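Side-chain contact in fanconi-associated nuclease 1 homolog (Pseudomonas aeruginosa, PDB 5Y7Q), which is a bacterial homolog of Fanconi-associated nuclease 1, a member of the FAN1 family of nucleases that carries a VRR-NUC domain: residues 512-517 against 556-561. Sequence-based numbering, arbitrary orientation.
Sequences FERLLE and LRWLQF
Arg514 reaches across from helix 505-517 and lies against two aromatic rings of helix 553-564, Trp558 and Phe561. Its guanidinium stands edge-on over one face of the Trp558 indole, with the two planes 86° apart. The edge made by NE and NH2 faces the ring. Arg514 CZ lies 4.0 Å from the centroid of the Trp558 six-membered ring, a cation-pi contact. Arg514 CD adds a CH-pi contact, 3.9 Å from the centroid of the Trp558 six-membered ring. Arg514 CD also sits over the centre of the Phe561 ring, 3.6 Å from its centroid, a second CH-pi contact. One methylene thus serves two rings. The Arg514 chain runs straight out from its helix, with CG anti to the backbone N (chi1 -170°), and bends at chi3. Beyond the bend, one face of the guanidinium is turned to the Phe561 CB and the carbonyl oxygen of Arg557. Arg514 NH2 comes 3.6 Å from NH1 of Arg557, a pairing of like charges. Asp342 makes a long, weak ion pair with Arg514 NH1 and also touches the Arg557 side chain, so a carboxylate lies beside both arginines and probably offsets their like charges.

The segment axes are 12.8 Å apart at 141°, so side chains rather than backbones bridge the gap. On an adjoining face of helix 505-517, Leu515 packs on Asn412 and Phe415 of helix 409-418. From helix 553-564, Leu559 packs on Val569 and Val571 of strand 569-577. The contact therefore joins helix 505-517 to the helix of a beta-alpha-beta crossover between the neighbouring parallel strands 538-545 and 569-577, in the VRR-NUC part of the mixed sheet.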
ATOM      1  N   PHE A 512      -1.484  13.452  19.481  1.00 70.10           N
ATOM      2  CA  PHE A 512      -1.318  14.038  18.149  1.00 66.24           C
ATOM      3  C   PHE A 512       0.143  14.366  17.865  1.00 69.02           C
ATOM      4  O   PHE A 512       0.640  14.144  16.748  1.00 68.88           O
ATOM      5  CB  PHE A 512      -2.200  15.282  18.017  1.00 61.80           C
ATOM      6  CG  PHE A 512      -3.673  14.971  17.978  1.00 61.28           C
ATOM      7  CD1 PHE A 512      -4.121  13.648  17.993  1.00 54.82           C
ATOM      8  CD2 PHE A 512      -4.605  15.984  17.897  1.00 54.32           C
ATOM      9  CE1 PHE A 512      -5.475  13.341  17.959  1.00 48.11           C
ATOM     10  CE2 PHE A 512      -5.961  15.682  17.844  1.00 52.38           C
ATOM     11  CZ  PHE A 512      -6.399  14.365  17.880  1.00 49.28           C
ATOM     12  N   GLU A 513       0.861  14.869  18.868  1.00 67.89           N
ATOM     13  CA  GLU A 513       2.278  15.136  18.673  1.00 75.21           C
ATOM     14  C   GLU A 513       3.072  13.843  18.544  1.00 72.33           C
ATOM     15  O   GLU A 513       4.058  13.798  17.795  1.00 82.65           O
ATOM     16  CB  GLU A 513       2.815  15.996  19.815  1.00 89.25           C
ATOM     17  CG  GLU A 513       3.827  17.049  19.377  1.00106.67           C
ATOM     18  CD  GLU A 513       3.200  18.422  19.161  1.00118.07           C
ATOM     19  OE1 GLU A 513       2.646  18.997  20.128  1.00119.22           O
ATOM     20  OE2 GLU A 513       3.261  18.922  18.015  1.00121.55           O
ATOM     21  N   ARG A 514       2.659  12.778  19.238  1.00 66.43           N
ATOM     22  CA  ARG A 514       3.376  11.512  19.075  1.00 76.56           C
ATOM     23  C   ARG A 514       3.214  10.965  17.660  1.00 83.89           C
ATOM     24  O   ARG A 514       4.181  10.481  17.058  1.00 88.67           O
ATOM     25  CB  ARG A 514       2.906  10.478  20.099  1.00 78.98           C
ATOM     26  CG  ARG A 514       3.779   9.216  20.133  1.00 81.55           C
ATOM     27  CD  ARG A 514       3.317   8.216  21.183  1.00 84.53           C
ATOM     28  NE  ARG A 514       3.363   6.839  20.691  1.00 82.90           N
ATOM     29  CZ  ARG A 514       4.383   6.002  20.866  1.00 90.83           C
ATOM     30  NH1 ARG A 514       5.480   6.387  21.531  1.00 91.78           N
ATOM     31  NH2 ARG A 514       4.297   4.770  20.364  1.00 89.29           N
ATOM     32  N   LEU A 515       1.996  11.032  17.117  1.00 82.24           N
ATOM     33  CA  LEU A 515       1.763  10.591  15.745  1.00 75.12           C
ATOM     34  C   LEU A 515       2.593  11.402  14.752  1.00 75.49           C
ATOM     35  O   LEU A 515       3.301  10.833  13.907  1.00 82.37           O
ATOM     36  CB  LEU A 515       0.275  10.694  15.426  1.00 73.19           C
ATOM     37  CG  LEU A 515      -0.125  10.217  14.039  1.00 76.20           C
ATOM     38  CD1 LEU A 515       0.496   8.847  13.733  1.00 82.97           C
ATOM     39  CD2 LEU A 515      -1.632  10.164  13.968  1.00 67.43           C
ATOM     40  N   LEU A 516       2.525  12.738  14.851  1.00 79.09           N
ATOM     41  CA  LEU A 516       3.303  13.593  13.951  1.00 78.66           C
ATOM     42  C   LEU A 516       4.784  13.262  13.993  1.00 90.25           C
ATOM     43  O   LEU A 516       5.455  13.291  12.956  1.00 99.90           O
ATOM     44  CB  LEU A 516       3.116  15.068  14.298  1.00 70.14           C
ATOM     45  CG  LEU A 516       1.969  15.784  13.589  1.00 71.38           C
ATOM     46  CD1 LEU A 516       2.049  17.275  13.901  1.00 79.87           C
ATOM     47  CD2 LEU A 516       1.964  15.526  12.081  1.00 58.36           C
ATOM     48  N   GLU A 517       5.315  12.972  15.188  1.00 94.02           N
ATOM     49  CA  GLU A 517       6.757  12.769  15.328  1.00100.13           C
ATOM     50  C   GLU A 517       7.256  11.683  14.379  1.00 97.48           C
ATOM     51  O   GLU A 517       8.192  11.908  13.602  1.00107.59           O
ATOM     52  CB  GLU A 517       7.110  12.443  16.786  1.00106.74           C
ATOM     53  CG  GLU A 517       7.249  13.672  17.695  1.00119.54           C
ATOM     54  CD  GLU A 517       8.635  14.332  17.623  1.00137.75           C
ATOM     55  OE1 GLU A 517       9.496  14.022  18.482  1.00139.35           O
ATOM     56  OE2 GLU A 517       8.868  15.157  16.705  1.00143.69           O
ATOM     57  N   LEU A 556       3.170  -2.134  23.189  1.00 77.52           N
ATOM     58  CA  LEU A 556       3.915  -1.888  24.424  1.00 81.74           C
ATOM     59  C   LEU A 556       4.433  -0.465  24.491  1.00 87.52           C
ATOM     60  O   LEU A 556       4.423   0.154  25.562  1.00 90.97           O
ATOM     61  CB  LEU A 556       5.083  -2.860  24.546  1.00 76.28           C
ATOM     62  CG  LEU A 556       4.846  -4.107  25.383  1.00 85.52           C
ATOM     63  CD1 LEU A 556       6.010  -5.064  25.196  1.00 83.94           C
ATOM     64  CD2 LEU A 556       4.669  -3.711  26.840  1.00 84.35           C
ATOM     65  N   ARG A 557       4.930   0.066  23.371  1.00 86.48           N
ATOM     66  CA  ARG A 557       5.380   1.452  23.401  1.00 83.14           C
ATOM     67  C   ARG A 557       4.213   2.388  23.680  1.00 78.55           C
ATOM     68  O   ARG A 557       4.361   3.374  24.408  1.00 81.96           O
ATOM     69  CB  ARG A 557       6.084   1.809  22.095  1.00 76.06           C
ATOM     70  CG  ARG A 557       7.014   0.703  21.633  1.00 84.22           C
ATOM     71  CD  ARG A 557       8.004   1.146  20.554  1.00 87.66           C
ATOM     72  NE  ARG A 557       7.706   0.590  19.238  1.00 79.29           N
ATOM     73  CZ  ARG A 557       6.971   1.223  18.335  1.00 85.59           C
ATOM     74  NH1 ARG A 557       6.474   2.419  18.634  1.00 81.98           N
ATOM     75  NH2 ARG A 557       6.740   0.678  17.142  1.00 90.11           N
ATOM     76  N   TRP A 558       3.032   2.079  23.144  1.00 69.04           N
ATOM     77  CA  TRP A 558       1.904   2.952  23.414  1.00 68.57           C
ATOM     78  C   TRP A 558       1.439   2.848  24.862  1.00 73.51           C
ATOM     79  O   TRP A 558       1.033   3.849  25.459  1.00 73.32           O
ATOM     80  CB  TRP A 558       0.756   2.664  22.456  1.00 79.33           C
ATOM     81  CG  TRP A 558       0.174   3.962  22.122  1.00102.94           C
ATOM     82  CD1 TRP A 558      -0.661   4.715  22.906  1.00113.16           C
ATOM     83  CD2 TRP A 558       0.455   4.747  20.964  1.00109.24           C
ATOM     84  NE1 TRP A 558      -0.945   5.912  22.282  1.00114.54           N
ATOM     85  CE2 TRP A 558      -0.269   5.956  21.090  1.00111.11           C
ATOM     86  CE3 TRP A 558       1.227   4.540  19.823  1.00106.18           C
ATOM     87  CZ2 TRP A 558      -0.239   6.947  20.116  1.00101.85           C
ATOM     88  CZ3 TRP A 558       1.258   5.522  18.867  1.00106.34           C
ATOM     89  CH2 TRP A 558       0.530   6.713  19.016  1.00101.15           C
ATOM     90  N   LEU A 559       1.505   1.657  25.451  1.00 73.90           N
ATOM     91  CA  LEU A 559       1.216   1.523  26.870  1.00 71.46           C
ATOM     92  C   LEU A 559       2.211   2.307  27.711  1.00 76.14           C
ATOM     93  O   LEU A 559       1.829   2.976  28.675  1.00 82.32           O
ATOM     94  CB  LEU A 559       1.240   0.057  27.263  1.00 70.62           C
ATOM     95  CG  LEU A 559       0.056  -0.742  26.771  1.00 73.04           C
ATOM     96  CD1 LEU A 559      -0.044  -1.955  27.660  1.00 86.43           C
ATOM     97  CD2 LEU A 559      -1.170   0.105  26.873  1.00 71.64           C
ATOM     98  N   GLN A 560       3.498   2.211  27.378  1.00 75.45           N
ATOM     99  CA  GLN A 560       4.503   2.983  28.092  1.00 81.51           C
ATOM    100  C   GLN A 560       4.205   4.469  27.980  1.00 78.82           C
ATOM    101  O   GLN A 560       4.214   5.200  28.977  1.00 89.12           O
ATOM    102  CB  GLN A 560       5.894   2.656  27.544  1.00 91.25           C
ATOM    103  CG  GLN A 560       7.051   3.302  28.306  1.00108.76           C
ATOM    104  CD  GLN A 560       8.394   3.161  27.582  1.00123.50           C
ATOM    105  OE1 GLN A 560       8.547   2.328  26.684  1.00128.84           O
ATOM    106  NE2 GLN A 560       9.368   3.985  27.969  1.00126.51           N
ATOM    107  N   PHE A 561       3.884   4.923  26.775  1.00 75.98           N
ATOM    108  CA  PHE A 561       3.610   6.337  26.565  1.00 82.54           C
ATOM    109  C   PHE A 561       2.397   6.786  27.362  1.00 86.13           C
ATOM    110  O   PHE A 561       2.410   7.846  28.000  1.00 92.84           O
ATOM    111  CB  PHE A 561       3.400   6.605  25.079  1.00 76.55           C
ATOM    112  CG  PHE A 561       3.037   8.018  24.782  1.00 78.18           C
ATOM    113  CD1 PHE A 561       4.022   8.986  24.674  1.00 80.45           C
ATOM    114  CD2 PHE A 561       1.710   8.393  24.632  1.00 70.59           C
ATOM    115  CE1 PHE A 561       3.695  10.308  24.396  1.00 79.53           C
ATOM    116  CE2 PHE A 561       1.375   9.718  24.365  1.00 70.61           C
ATOM    117  CZ  PHE A 561       2.368  10.677  24.243  1.00 70.93           C
TER